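Local coordinates for thiamine-monophosphate kinase (Aquifex aeolicus, PDB 1VQV), which probably catalyses the ATP-dependent phosphorylation of thiamine monophosphate to thiamine diphosphate, the active form of vitamin B1, at residues L39-V44 with V69-A74; K63-N68 with E109-E114; G76-W81 with D193-I198; V49-S54 with I126-F131; N217-R222 with L265-K270. All blocks are in the same frame, centred on the assembly; numbering follows the deposited sequence.

Contact 1 (L39-V44 with V69-A74)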
# COMPACT_ATOMS: atom_id res chain seq x y z
N LEU B 39 -2.64 13.38 3.07
CA LEU B 39 -3.63 12.63 2.33
C LEU B 39 -3.04 11.27 2.01
O LEU B 39 -2.00 11.16 1.36
CB LEU B 39 -4.01 13.39 1.05
CG LEU B 39 -4.65 14.76 1.28
CD1 LEU B 39 -4.97 15.41 -0.06
CD2 LEU B 39 -5.91 14.62 2.12
N LEU B 40 -3.70 10.24 2.52
CA LEU B 40 -3.25 8.89 2.30
C LEU B 40 -4.12 8.25 1.22
O LEU B 40 -5.36 8.31 1.28
CB LEU B 40 -3.35 8.10 3.59
CG LEU B 40 -2.70 8.80 4.80
CD1 LEU B 40 -2.87 7.91 6.03
CD2 LEU B 40 -1.23 9.09 4.53
N THR B 41 -3.46 7.66 0.23
CA THR B 41 -4.14 7.01 -0.87
C THR B 41 -3.44 5.71 -1.32
O THR B 41 -2.24 5.53 -1.13
CB THR B 41 -4.26 7.95 -2.12
OG1 THR B 41 -5.12 7.35 -3.10
CG2 THR B 41 -2.90 8.21 -2.76
N THR B 42 -4.24 4.81 -1.89
CA THR B 42 -3.75 3.55 -2.43
C THR B 42 -4.56 3.20 -3.69
O THR B 42 -5.74 3.55 -3.80
CB THR B 42 -3.87 2.37 -1.40
OG1 THR B 42 -3.47 1.15 -2.04
CG2 THR B 42 -5.29 2.21 -0.88
N ASP B 43 -3.91 2.56 -4.66
CA ASP B 43 -4.57 2.12 -5.88
C ASP B 43 -3.90 0.83 -6.33
O ASP B 43 -2.79 0.52 -5.89
CB ASP B 43 -4.47 3.18 -6.99
CG ASP B 43 -3.06 3.30 -7.56
OD1 ASP B 43 -2.11 3.36 -6.75
OD2 ASP B 43 -2.90 3.33 -8.81
N VAL B 44 -4.57 0.08 -7.19
CA VAL B 44 -4.00 -1.17 -7.65
C VAL B 44 -4.20 -1.41 -9.14
O VAL B 44 -5.22 -1.04 -9.71
CB VAL B 44 -4.56 -2.37 -6.82
CG1 VAL B 44 -6.06 -2.47 -6.97
CG2 VAL B 44 -3.89 -3.67 -7.24
N VAL B 69 -1.85 10.12 -7.83
CA VAL B 69 -1.67 11.56 -7.84
C VAL B 69 -3.00 12.28 -8.14
O VAL B 69 -3.28 13.33 -7.59
CB VAL B 69 -0.59 11.98 -8.88
CG1 VAL B 69 -0.50 13.49 -8.95
CG2 VAL B 69 0.76 11.39 -8.50
N SER B 70 -3.80 11.68 -9.02
CA SER B 70 -5.08 12.25 -9.40
C SER B 70 -6.09 12.34 -8.27
O SER B 70 -7.02 13.14 -8.34
CB SER B 70 -5.69 11.45 -10.55
OG SER B 70 -5.02 11.76 -11.76
N ASP B 71 -5.90 11.52 -7.24
CA ASP B 71 -6.77 11.51 -6.08
C ASP B 71 -6.32 12.56 -5.09
O ASP B 71 -7.14 13.27 -4.50
CB ASP B 71 -6.74 10.15 -5.41
CG ASP B 71 -7.33 9.08 -6.27
OD1 ASP B 71 -8.49 9.27 -6.72
OD2 ASP B 71 -6.64 8.06 -6.49
N VAL B 72 -5.00 12.64 -4.89
CA VAL B 72 -4.41 13.62 -4.01
C VAL B 72 -4.72 15.00 -4.58
O VAL B 72 -5.07 15.92 -3.85
CB VAL B 72 -2.86 13.49 -3.94
CG1 VAL B 72 -2.28 14.63 -3.12
CG2 VAL B 72 -2.46 12.15 -3.35
N ILE B 73 -4.58 15.13 -5.89
CA ILE B 73 -4.83 16.38 -6.58
C ILE B 73 -6.27 16.86 -6.46
O ILE B 73 -6.52 18.03 -6.23
CB ILE B 73 -4.37 16.24 -8.09
CG1 ILE B 73 -3.17 17.13 -8.31
CG2 ILE B 73 -5.49 16.56 -9.07
CD1 ILE B 73 -2.12 16.97 -7.24
N ALA B 74 -7.21 15.93 -6.59
CA ALA B 74 -8.63 16.25 -6.50
C ALA B 74 -9.05 16.75 -5.13
O ALA B 74 -10.15 17.27 -4.98
CB ALA B 74 -9.46 15.02 -6.88
O HOH W 1 -5.72 5.85 -5.63
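Thr41 has OG1 anti to the backbone N (chi1 -171°), which leaves its methyl CG2 between the backbone N and the carbonyl carbon. The two branches therefore serve different partners on segment 69-74. Thr41 CG2 meets Val72 CG2 at 4.0 Å, with the side chains crossing at about a right angle. Thr41 OG1 turns to Asp71, whose OD2 lies 3.8 Å away from it. A water spans this gap. It is hydrogen-bonded to Asp71 OD2 and also to Thr41 OG1, 3.0 Å away. The other branch of Val72, CG1, lies 4.1 Å from Leu39 CD1. Leu39 CD1 also rests 3.8 Å from the carbonyl O of Val72. Helix 57-73 packs here on one face of the four-stranded sheet of the PurM-like N-terminal domain. The axes of the strand and helix segments approach to 8.6 Å and run roughly antiparallel, at 149°. Thr41, Asp43 and Asp71 all bind magnesium. Asp43 and Asp71 share one metal site, and Thr41 and Asp71 share another. Asp43 OD2 and Asp71 OD2 are 6.5 Å apart, and the cations would probably offset their like charges. Asp207, a further magnesium ligand, lies beside Asp71. Leu40 and Thr42 point away from the helix and pack on Trp81 and Phe131 of the second subunit.

Contact 2 (K63-N68 with E109-E114)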
# COMPACT_ATOMS: atom_id res chain seq x y z
N LYS B 63 1.40 5.20 -15.16
CA LYS B 63 0.04 5.15 -14.66
C LYS B 63 -0.02 4.82 -13.16
O LYS B 63 -0.80 5.40 -12.43
CB LYS B 63 -0.76 4.12 -15.46
CG LYS B 63 -2.25 4.20 -15.27
CD LYS B 63 -2.96 3.54 -16.42
CE LYS B 63 -4.46 3.58 -16.23
NZ LYS B 63 -5.18 2.93 -17.36
N ALA B 64 0.83 3.90 -12.70
CA ALA B 64 0.83 3.51 -11.29
C ALA B 64 0.95 4.73 -10.38
O ALA B 64 0.31 4.81 -9.34
CB ALA B 64 1.95 2.53 -11.02
N ILE B 65 1.79 5.68 -10.78
CA ILE B 65 1.98 6.90 -10.01
C ILE B 65 0.87 7.92 -10.30
O ILE B 65 0.37 8.57 -9.39
CB ILE B 65 3.35 7.52 -10.33
CG1 ILE B 65 4.46 6.62 -9.79
CG2 ILE B 65 3.44 8.94 -9.77
CD1 ILE B 65 4.46 6.44 -8.29
N SER B 66 0.49 8.05 -11.56
CA SER B 66 -0.55 9.00 -11.93
C SER B 66 -1.93 8.78 -11.33
O SER B 66 -2.61 9.74 -11.01
CB SER B 66 -0.67 9.08 -13.46
OG SER B 66 0.37 9.88 -14.00
N VAL B 67 -2.36 7.53 -11.17
CA VAL B 67 -3.68 7.31 -10.61
C VAL B 67 -3.71 7.84 -9.18
O VAL B 67 -4.65 8.54 -8.79
CB VAL B 67 -4.07 5.82 -10.63
CG1 VAL B 67 -5.43 5.63 -9.99
CG2 VAL B 67 -4.11 5.32 -12.06
N ASN B 68 -2.69 7.53 -8.39
CA ASN B 68 -2.67 8.00 -7.02
C ASN B 68 -2.57 9.50 -6.90
O ASN B 68 -3.13 10.10 -5.99
CB ASN B 68 -1.52 7.37 -6.24
CG ASN B 68 -1.88 6.02 -5.72
OD1 ASN B 68 -3.02 5.79 -5.35
ND2 ASN B 68 -0.92 5.12 -5.68
N GLU B 109 9.36 12.53 -11.34
CA GLU B 109 10.08 13.73 -11.75
C GLU B 109 9.08 14.80 -12.14
O GLU B 109 9.23 15.97 -11.80
CB GLU B 109 10.98 13.45 -12.95
CG GLU B 109 12.03 12.41 -12.67
CD GLU B 109 12.93 12.13 -13.87
OE1 GLU B 109 12.42 12.09 -15.02
OE2 GLU B 109 14.15 11.93 -13.64
N PHE B 110 8.04 14.37 -12.84
CA PHE B 110 7.01 15.28 -13.29
C PHE B 110 6.19 15.89 -12.16
O PHE B 110 6.16 17.10 -12.01
CB PHE B 110 6.07 14.56 -14.26
CG PHE B 110 5.11 15.48 -14.94
CD1 PHE B 110 5.55 16.33 -15.96
CD2 PHE B 110 3.78 15.56 -14.54
CE1 PHE B 110 4.70 17.23 -16.55
CE2 PHE B 110 2.92 16.46 -15.13
CZ PHE B 110 3.37 17.30 -16.14
N TYR B 111 5.53 15.03 -11.39
CA TYR B 111 4.69 15.47 -10.28
C TYR B 111 5.44 15.98 -9.07
O TYR B 111 4.86 16.61 -8.18
CB TYR B 111 3.76 14.34 -9.86
CG TYR B 111 2.92 13.83 -11.00
CD1 TYR B 111 2.08 14.69 -11.70
CD2 TYR B 111 2.94 12.48 -11.36
CE1 TYR B 111 1.28 14.21 -12.73
CE2 TYR B 111 2.14 12.00 -12.38
CZ TYR B 111 1.32 12.87 -13.07
OH TYR B 111 0.51 12.40 -14.08
N LYS B 112 6.74 15.72 -9.02
CA LYS B 112 7.59 16.18 -7.93
C LYS B 112 7.32 15.46 -6.61
O LYS B 112 7.18 16.09 -5.56
CB LYS B 112 7.42 17.69 -7.74
CG LYS B 112 7.79 18.48 -8.96
CD LYS B 112 7.35 19.91 -8.82
CE LYS B 112 7.68 20.71 -10.08
NZ LYS B 112 7.19 22.10 -9.99
N CYS B 113 7.23 14.14 -6.69
CA CYS B 113 7.00 13.30 -5.53
C CYS B 113 8.09 12.25 -5.64
O CYS B 113 8.90 12.28 -6.56
CB CYS B 113 5.62 12.65 -5.59
SG CYS B 113 5.40 11.48 -6.95
N GLU B 114 8.12 11.29 -4.72
CA GLU B 114 9.18 10.31 -4.80
C GLU B 114 8.87 8.99 -4.16
O GLU B 114 8.06 8.90 -3.24
CB GLU B 114 10.42 10.87 -4.12
CG GLU B 114 10.13 11.27 -2.70
CD GLU B 114 11.39 11.50 -1.92
OE1 GLU B 114 11.30 11.98 -0.75
OE2 GLU B 114 12.49 11.20 -2.46
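Ser66 and Tyr111 share a hydrogen bond of 2.5 Å between OG and OH, and either hydroxyl could be the donor. Ser66 OG lies in the plane of the Tyr111 ring, at its edge. Ile65 CG2 reaches the same ring at another point of the edge, 3.9 Å from Tyr111 CD2. That methyl also faces Cys113, with 4.3 Å between Ile65 CG2 and Cys113 SG. Further out, the backbone N of Ala190 is hydrogen-bonded to Tyr111 OH. Ser66 OG has a weak bond to Pro188 O. The phenol oxygen thus has two hydrogen-bond partners, which would help to hold the buried ring in place. Lys112 has a positive phi (70°). It is the first residue past the helix to leave helical angles, and Cys113 after it points toward segment 63-68. The contact joins helix 57-73 to the C-terminal end of helix 94-111. Ile65 also packs on Val104 and Ala107 of helix 94-111 and on Ile84 of strand 77-88, while Pro79 of that strand lies against Tyr111 and Cys113.

Contact 3 (G76-W81 with D193-I198)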
# COMPACT_ATOMS: atom_id res chain seq x y z
N GLY B 76 -7.02 18.89 -3.39
CA GLY B 76 -6.25 20.10 -3.15
C GLY B 76 -4.92 19.87 -2.49
O GLY B 76 -4.38 20.76 -1.83
N GLY B 77 -4.37 18.67 -2.67
CA GLY B 77 -3.10 18.36 -2.06
C GLY B 77 -2.03 18.08 -3.08
O GLY B 77 -2.33 17.85 -4.25
N LEU B 78 -0.78 18.12 -2.64
CA LEU B 78 0.35 17.84 -3.52
C LEU B 78 1.00 16.50 -3.13
O LEU B 78 1.15 16.20 -1.95
CB LEU B 78 1.38 18.98 -3.45
CG LEU B 78 1.06 20.26 -4.22
CD1 LEU B 78 2.16 21.27 -4.03
CD2 LEU B 78 0.90 19.94 -5.69
N PRO B 79 1.35 15.66 -4.13
CA PRO B 79 1.98 14.35 -3.93
C PRO B 79 3.40 14.47 -3.39
O PRO B 79 4.22 15.15 -3.99
CB PRO B 79 1.94 13.74 -5.32
CG PRO B 79 2.12 14.93 -6.20
CD PRO B 79 1.19 15.95 -5.56
N LYS B 80 3.68 13.80 -2.27
CA LYS B 80 5.00 13.85 -1.65
C LYS B 80 5.77 12.52 -1.66
O LYS B 80 6.84 12.44 -2.26
CB LYS B 80 4.88 14.37 -0.22
CG LYS B 80 4.46 15.85 -0.13
CD LYS B 80 5.57 16.79 -0.65
CE LYS B 80 6.80 16.74 0.26
NZ LYS B 80 7.98 17.43 -0.35
N TRP B 81 5.23 11.49 -1.02
CA TRP B 81 5.94 10.20 -0.95
C TRP B 81 5.15 9.01 -1.47
O TRP B 81 3.93 8.98 -1.39
CB TRP B 81 6.37 9.91 0.50
CG TRP B 81 7.11 11.05 1.12
CD1 TRP B 81 8.37 11.47 0.81
CD2 TRP B 81 6.58 12.01 2.03
NE1 TRP B 81 8.65 12.65 1.46
CE2 TRP B 81 7.57 13.00 2.22
CE3 TRP B 81 5.35 12.13 2.71
CZ2 TRP B 81 7.37 14.11 3.05
CZ3 TRP B 81 5.15 13.23 3.53
CH2 TRP B 81 6.16 14.20 3.70
N ASP B 193 -2.04 20.48 -12.36
CA ASP B 193 -2.08 21.90 -12.73
C ASP B 193 -3.35 22.61 -12.21
O ASP B 193 -3.54 23.79 -12.45
CB ASP B 193 -1.97 22.03 -14.26
CG ASP B 193 -3.15 21.40 -15.00
OD1 ASP B 193 -3.66 20.35 -14.59
OD2 ASP B 193 -3.55 21.94 -16.04
N TYR B 194 -4.19 21.88 -11.49
CA TYR B 194 -5.43 22.41 -10.92
C TYR B 194 -5.32 22.51 -9.40
O TYR B 194 -6.29 22.88 -8.73
CB TYR B 194 -6.59 21.48 -11.22
CG TYR B 194 -7.32 21.74 -12.51
CD1 TYR B 194 -6.72 21.49 -13.73
CD2 TYR B 194 -8.62 22.24 -12.49
CE1 TYR B 194 -7.39 21.72 -14.91
CE2 TYR B 194 -9.30 22.48 -13.67
CZ TYR B 194 -8.69 22.22 -14.87
OH TYR B 194 -9.38 22.46 -16.03
N VAL B 195 -4.17 22.16 -8.86
CA VAL B 195 -4.05 22.18 -7.41
C VAL B 195 -4.35 23.54 -6.84
O VAL B 195 -5.25 23.66 -6.00
CB VAL B 195 -2.65 21.66 -6.95
CG1 VAL B 195 -2.27 22.24 -5.60
CG2 VAL B 195 -2.71 20.13 -6.82
N LYS B 196 -3.64 24.58 -7.28
CA LYS B 196 -3.88 25.94 -6.79
C LYS B 196 -5.35 26.34 -6.88
O LYS B 196 -5.92 26.88 -5.93
CB LYS B 196 -3.03 26.92 -7.59
CG LYS B 196 -1.56 26.60 -7.57
CD LYS B 196 -0.99 26.67 -6.16
CE LYS B 196 0.52 26.66 -6.20
NZ LYS B 196 1.03 27.78 -7.02
N HIS B 197 -5.97 26.08 -8.02
CA HIS B 197 -7.35 26.45 -8.20
C HIS B 197 -8.28 25.71 -7.26
O HIS B 197 -9.17 26.32 -6.67
CB HIS B 197 -7.81 26.19 -9.64
CG HIS B 197 -9.19 26.68 -9.92
ND1 HIS B 197 -9.48 28.01 -10.15
CD2 HIS B 197 -10.39 26.04 -9.91
CE1 HIS B 197 -10.78 28.16 -10.27
NE2 HIS B 197 -11.36 26.98 -10.13
N ILE B 198 -8.09 24.41 -7.12
CA ILE B 198 -8.95 23.60 -6.25
C ILE B 198 -8.74 23.85 -4.76
O ILE B 198 -9.70 23.86 -3.99
CB ILE B 198 -8.75 22.10 -6.54
CG1 ILE B 198 -9.10 21.80 -8.00
CG2 ILE B 198 -9.60 21.28 -5.59
CD1 ILE B 198 -10.55 22.06 -8.37
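Val195 carries the close part of this contact through both of its methyls. Val195 CG2 lies 3.8 Å from Leu78 CD2 and 3.5 Å from the carbonyl O of Gly77. Val195 CG1 lies 3.9 Å from the same Leu78 CD2, which therefore sits against the fork of the valine. The backbones come near here, with Gly76 CA and Val195 CA 5.2 Å apart. Gly76 has no side chain, and Ile198 CG2 approaches its backbone N to 4.1 Å. Ile198 points toward the glycine at its root, but the rest of the side chain leads away. Gly76 has a positive phi (78°) and is the C' residue of a Schellman motif that closes helix 57-73. Gly77 N is hydrogen-bonded to Val72 O, and Gly76 N to Ile73 O. The looser side is at Leu78, which is exposed to solvent although CD2 packs inward. Lys196, on the next position of the helix, points away from segment 76-81 and is exposed too. The contact sets the start of helix 195-201 against the turn between helix 57-73 and strand 77-88. Ile73 of helix 57-73 also touches Val195, and Leu264 and Phe266 of strand 263-268 pack against Ile198.

Contact 4 (V49-S54 with I126-F131)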
# COMPACT_ATOMS: atom_id res chain seq x y z
N VAL B 49 -6.78 -7.45 -15.69
CA VAL B 49 -7.89 -6.55 -15.47
C VAL B 49 -7.58 -5.11 -15.91
O VAL B 49 -8.19 -4.61 -16.85
CB VAL B 49 -8.32 -6.55 -13.98
CG1 VAL B 49 -9.46 -5.56 -13.75
CG2 VAL B 49 -8.74 -7.95 -13.56
N HIS B 50 -6.63 -4.47 -15.23
CA HIS B 50 -6.28 -3.08 -15.53
C HIS B 50 -5.37 -2.87 -16.74
O HIS B 50 -5.38 -1.78 -17.34
CB HIS B 50 -5.64 -2.43 -14.30
CG HIS B 50 -6.48 -2.55 -13.07
ND1 HIS B 50 -6.33 -3.57 -12.16
CD2 HIS B 50 -7.52 -1.81 -12.63
CE1 HIS B 50 -7.25 -3.46 -11.22
NE2 HIS B 50 -7.99 -2.40 -11.48
N PHE B 51 -4.59 -3.89 -17.08
CA PHE B 51 -3.67 -3.79 -18.20
C PHE B 51 -3.25 -5.18 -18.65
O PHE B 51 -3.56 -6.16 -17.97
CB PHE B 51 -2.43 -2.98 -17.77
CG PHE B 51 -1.58 -3.67 -16.74
CD1 PHE B 51 -0.58 -4.56 -17.14
CD2 PHE B 51 -1.77 -3.45 -15.38
CE1 PHE B 51 0.20 -5.22 -16.20
CE2 PHE B 51 -1.00 -4.11 -14.43
CZ PHE B 51 -0.01 -5.00 -14.84
N LEU B 52 -2.55 -5.26 -19.77
CA LEU B 52 -2.07 -6.52 -20.31
C LEU B 52 -0.56 -6.49 -20.32
O LEU B 52 0.04 -5.41 -20.42
CB LEU B 52 -2.55 -6.73 -21.74
CG LEU B 52 -4.05 -6.77 -21.93
CD1 LEU B 52 -4.36 -7.03 -23.39
CD2 LEU B 52 -4.64 -7.85 -21.06
N ARG B 53 0.06 -7.66 -20.24
CA ARG B 53 1.51 -7.73 -20.24
C ARG B 53 2.10 -7.26 -21.57
O ARG B 53 3.31 -7.09 -21.69
CB ARG B 53 2.00 -9.14 -19.95
CG ARG B 53 3.51 -9.19 -19.75
CD ARG B 53 3.99 -10.51 -19.19
NE ARG B 53 3.11 -11.00 -18.13
CZ ARG B 53 3.40 -12.05 -17.36
NH1 ARG B 53 4.55 -12.71 -17.53
NH2 ARG B 53 2.54 -12.45 -16.43
N SER B 54 1.25 -7.03 -22.56
CA SER B 54 1.72 -6.59 -23.86
C SER B 54 1.84 -5.08 -23.93
O SER B 54 2.55 -4.54 -24.78
CB SER B 54 0.78 -7.10 -24.98
OG SER B 54 -0.53 -6.58 -24.87
N ILE B 126 1.10 -10.37 -12.48
CA ILE B 126 1.58 -9.05 -12.08
C ILE B 126 0.53 -8.25 -11.32
O ILE B 126 -0.56 -7.96 -11.83
CB ILE B 126 2.05 -8.22 -13.31
CG1 ILE B 126 3.18 -8.96 -14.04
CG2 ILE B 126 2.56 -6.86 -12.85
CD1 ILE B 126 3.57 -8.37 -15.41
N GLY B 127 0.85 -7.92 -10.08
CA GLY B 127 -0.04 -7.14 -9.25
C GLY B 127 0.73 -5.91 -8.82
O GLY B 127 1.80 -6.04 -8.23
N ILE B 128 0.21 -4.73 -9.15
CA ILE B 128 0.87 -3.49 -8.78
C ILE B 128 0.03 -2.79 -7.74
O ILE B 128 -1.15 -2.52 -7.96
CB ILE B 128 1.07 -2.57 -10.00
CG1 ILE B 128 1.81 -3.31 -11.11
CG2 ILE B 128 1.90 -1.37 -9.60
CD1 ILE B 128 2.06 -2.50 -12.34
N SER B 129 0.64 -2.50 -6.59
CA SER B 129 -0.06 -1.84 -5.50
C SER B 129 0.76 -0.64 -5.08
O SER B 129 1.89 -0.78 -4.60
CB SER B 129 -0.23 -2.83 -4.34
OG SER B 129 -0.95 -2.26 -3.26
N VAL B 130 0.20 0.55 -5.24
CA VAL B 130 0.89 1.79 -4.93
C VAL B 130 0.30 2.53 -3.74
O VAL B 130 -0.92 2.53 -3.51
CB VAL B 130 0.88 2.74 -6.14
CG1 VAL B 130 2.29 3.21 -6.44
CG2 VAL B 130 0.27 2.03 -7.34
N PHE B 131 1.18 3.19 -3.00
CA PHE B 131 0.78 3.95 -1.82
C PHE B 131 1.36 5.34 -1.97
O PHE B 131 2.53 5.50 -2.28
CB PHE B 131 1.35 3.27 -0.57
CG PHE B 131 1.18 4.06 0.71
CD1 PHE B 131 -0.09 4.38 1.20
CD2 PHE B 131 2.30 4.40 1.47
CE1 PHE B 131 -0.24 5.02 2.44
CE2 PHE B 131 2.17 5.03 2.71
CZ PHE B 131 0.90 5.34 3.19
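Phe51 is fully extended (phi -162°, psi 171°) in a loop without regular structure, and it faces Ile126, just before strand 127-136, and Ile128 within it. The backbones stay well apart. The nearest pair of CA atoms, Arg53 and Ile126, is 8.3 Å apart, so side chains alone make the contact. Phe51 has CG between the backbone N and the carbonyl carbon (chi1 68°), and its ring is directed at the two isoleucines. Phe51 CZ meets Ile126 CG2 at 3.7 Å, with the methyl in the ring plane at the edge. Ile128 CD1 comes to 4.0 Å from Phe51 CE2, and both isoleucines cross the phenylalanine at about a right angle. Strand 127-136 is an inner strand of the sheet of the PurM-like domain, between strands 38-46 and 77-88. Helices 57-73 and 94-111 add further contacts: Val60 touches Phe51, and Tyr96 touches Phe51, Arg53 and Ile126. The Arg53 chain bends at chi3 and lays one face of its guanidinium over Ile126 CD1, which is 3.8 Å from Arg53 NE. Glu47 holds that guanidinium by a salt bridge to NH2, and the same carboxylate oxygen accepts a hydrogen bond from the backbone N of Ile126. His50, in the same loop, binds the substrate and packs on Ser121 of the second subunit. Further along the strand, Phe131 stacks on Phe131 of that subunit.

Contact 5 (N217-R222 with L265-K270)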
# COMPACT_ATOMS: atom_id res chain seq x y z
N ASN B 217 -23.42 11.69 -8.38
CA ASN B 217 -24.36 11.20 -7.37
C ASN B 217 -23.68 11.23 -6.02
O ASN B 217 -24.22 11.76 -5.05
CB ASN B 217 -24.79 9.77 -7.68
CG ASN B 217 -25.98 9.69 -8.61
OD1 ASN B 217 -25.93 10.21 -9.73
ND2 ASN B 217 -27.05 9.05 -8.16
N HIS B 218 -22.50 10.63 -5.95
CA HIS B 218 -21.72 10.60 -4.71
C HIS B 218 -21.59 12.03 -4.25
O HIS B 218 -21.63 12.34 -3.06
CB HIS B 218 -20.34 9.99 -4.96
CG HIS B 218 -20.38 8.51 -5.21
ND1 HIS B 218 -20.94 7.97 -6.34
CD2 HIS B 218 -19.97 7.47 -4.45
CE1 HIS B 218 -20.88 6.65 -6.27
NE2 HIS B 218 -20.29 6.32 -5.13
N LEU B 219 -21.45 12.92 -5.21
CA LEU B 219 -21.33 14.32 -4.91
C LEU B 219 -22.66 14.78 -4.30
O LEU B 219 -22.70 15.20 -3.14
CB LEU B 219 -21.03 15.07 -6.19
CG LEU B 219 -20.79 16.56 -6.02
CD1 LEU B 219 -19.92 16.83 -4.80
CD2 LEU B 219 -20.11 17.07 -7.30
N ALA B 220 -23.74 14.69 -5.08
CA ALA B 220 -25.08 15.09 -4.63
C ALA B 220 -25.43 14.48 -3.28
O ALA B 220 -25.72 15.19 -2.31
CB ALA B 220 -26.11 14.69 -5.68
N GLN B 221 -25.43 13.15 -3.23
CA GLN B 221 -25.73 12.46 -1.99
C GLN B 221 -24.87 12.98 -0.85
O GLN B 221 -25.39 13.47 0.15
CB GLN B 221 -25.50 10.96 -2.17
CG GLN B 221 -26.62 10.23 -2.91
CD GLN B 221 -26.08 9.19 -3.90
OE1 GLN B 221 -25.26 8.32 -3.54
NE2 GLN B 221 -26.55 9.28 -5.16
N ARG B 222 -23.54 12.92 -1.00
CA ARG B 222 -22.63 13.36 0.06
C ARG B 222 -22.75 14.82 0.52
O ARG B 222 -22.07 15.22 1.45
CB ARG B 222 -21.17 13.09 -0.31
CG ARG B 222 -20.84 11.62 -0.60
CD ARG B 222 -21.22 10.65 0.52
NE ARG B 222 -20.81 9.28 0.19
CZ ARG B 222 -20.96 8.22 0.98
NH1 ARG B 222 -21.54 8.35 2.18
NH2 ARG B 222 -20.53 7.02 0.58
N LEU B 265 -13.96 16.89 -11.01
CA LEU B 265 -15.37 17.28 -10.97
C LEU B 265 -15.44 18.09 -9.69
O LEU B 265 -15.36 17.54 -8.60
CB LEU B 265 -16.28 16.06 -10.88
CG LEU B 265 -17.76 16.38 -10.66
CD1 LEU B 265 -18.30 17.20 -11.80
CD2 LEU B 265 -18.53 15.08 -10.53
N PHE B 266 -15.56 19.41 -9.83
CA PHE B 266 -15.59 20.31 -8.68
C PHE B 266 -16.71 21.32 -8.77
O PHE B 266 -17.38 21.41 -9.78
CB PHE B 266 -14.23 21.03 -8.57
CG PHE B 266 -13.80 21.79 -9.82
CD1 PHE B 266 -13.72 23.18 -9.83
CD2 PHE B 266 -13.43 21.11 -10.99
CE1 PHE B 266 -13.29 23.88 -10.98
CE2 PHE B 266 -13.01 21.80 -12.13
CZ PHE B 266 -12.94 23.19 -12.12
N THR B 267 -16.94 22.06 -7.69
CA THR B 267 -17.99 23.07 -7.70
C THR B 267 -17.58 24.33 -6.97
O THR B 267 -16.86 24.28 -5.97
CB THR B 267 -19.30 22.60 -7.03
OG1 THR B 267 -19.15 22.63 -5.61
CG2 THR B 267 -19.66 21.21 -7.47
N HIS B 268 -18.06 25.45 -7.49
CA HIS B 268 -17.84 26.77 -6.92
C HIS B 268 -18.59 27.83 -7.73
O HIS B 268 -19.07 27.56 -8.83
CB HIS B 268 -16.33 27.08 -6.83
CG HIS B 268 -15.60 27.13 -8.14
ND1 HIS B 268 -16.04 27.88 -9.21
CD2 HIS B 268 -14.40 26.63 -8.51
CE1 HIS B 268 -15.13 27.85 -10.17
NE2 HIS B 268 -14.13 27.10 -9.77
N PRO B 269 -18.76 29.04 -7.16
CA PRO B 269 -19.47 30.10 -7.90
C PRO B 269 -18.88 30.37 -9.29
O PRO B 269 -17.66 30.33 -9.48
CB PRO B 269 -19.41 31.30 -6.94
CG PRO B 269 -18.22 31.01 -6.06
CD PRO B 269 -18.33 29.52 -5.83
N LYS B 270 -19.75 30.64 -10.26
CA LYS B 270 -19.32 30.88 -11.64
C LYS B 270 -18.29 31.99 -11.81
O LYS B 270 -17.44 31.94 -12.70
CB LYS B 270 -20.53 31.20 -12.51
CG LYS B 270 -20.17 31.58 -13.91
CD LYS B 270 -21.41 31.61 -14.79
CE LYS B 270 -21.03 31.80 -16.26
NZ LYS B 270 -22.18 31.44 -17.12
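Leu219 of helix 212-222 packs on Leu265 and Thr267 of strand 263-268. This is helix-on-sheet packing in the C-terminal half of the PurM-like fold, where the helix lies against the mixed sheet that includes strands 204-208 and 263-268. The CB of Leu219 points toward the strand and stands 5.0 Å from Leu265 CD2. CG is anti to the backbone N (chi1 -176°), which carries the fork out from the helix. At Leu219 CG the nearer strand atom is Thr267 CG2, still 5.0 Å off. The two methyls then part. Leu219 CD1 stays 5.1 Å from Thr267 CG2. CD2 is the tip that touches: Leu219 CD2 lies 4.1 Å from Leu265 CD2 and 4.2 Å from Thr267 CG2, so it rests across two residues of the strand. The leucines cross each other obliquely. Leu219 also packs on Ala204 and Met206 of the neighbouring strand 204-208. Thr267 gives its methyl to this apolar patch, while its OG1 is hydrogen-bonded to Asp149. Further along the chain, His268 ND1 donates to Pro269 O at 2.9 Å, bent to 140° at the hydrogen and 49° out of the carbonyl plane.

How the contacts relate
Contacts 1 and 2 share helix 57-73, and their centres are 10 Å apart. Contact 1 holds magnesium ligands itself; in contact 2 the side chain of Ile65 is about 7 Å from that of Asp43. Contact 3 follows the end of the same helix, with its centre 11 Å from that of contact 1. Contact 4 joins contact 1 through neighbouring strands: Asp43 O is 3.0 Å from Val130 N. Both touch the second subunit. Contact 5 belongs to the other sheet, about 31 Å from contact 4 between centres. Contact 3 bridges to it, where His197 NE2 and His268 NE2 are hydrogen-bonded at 2.8 Å. The side chain of Leu219 is about 5 Å from that of Arg142, which binds ATP.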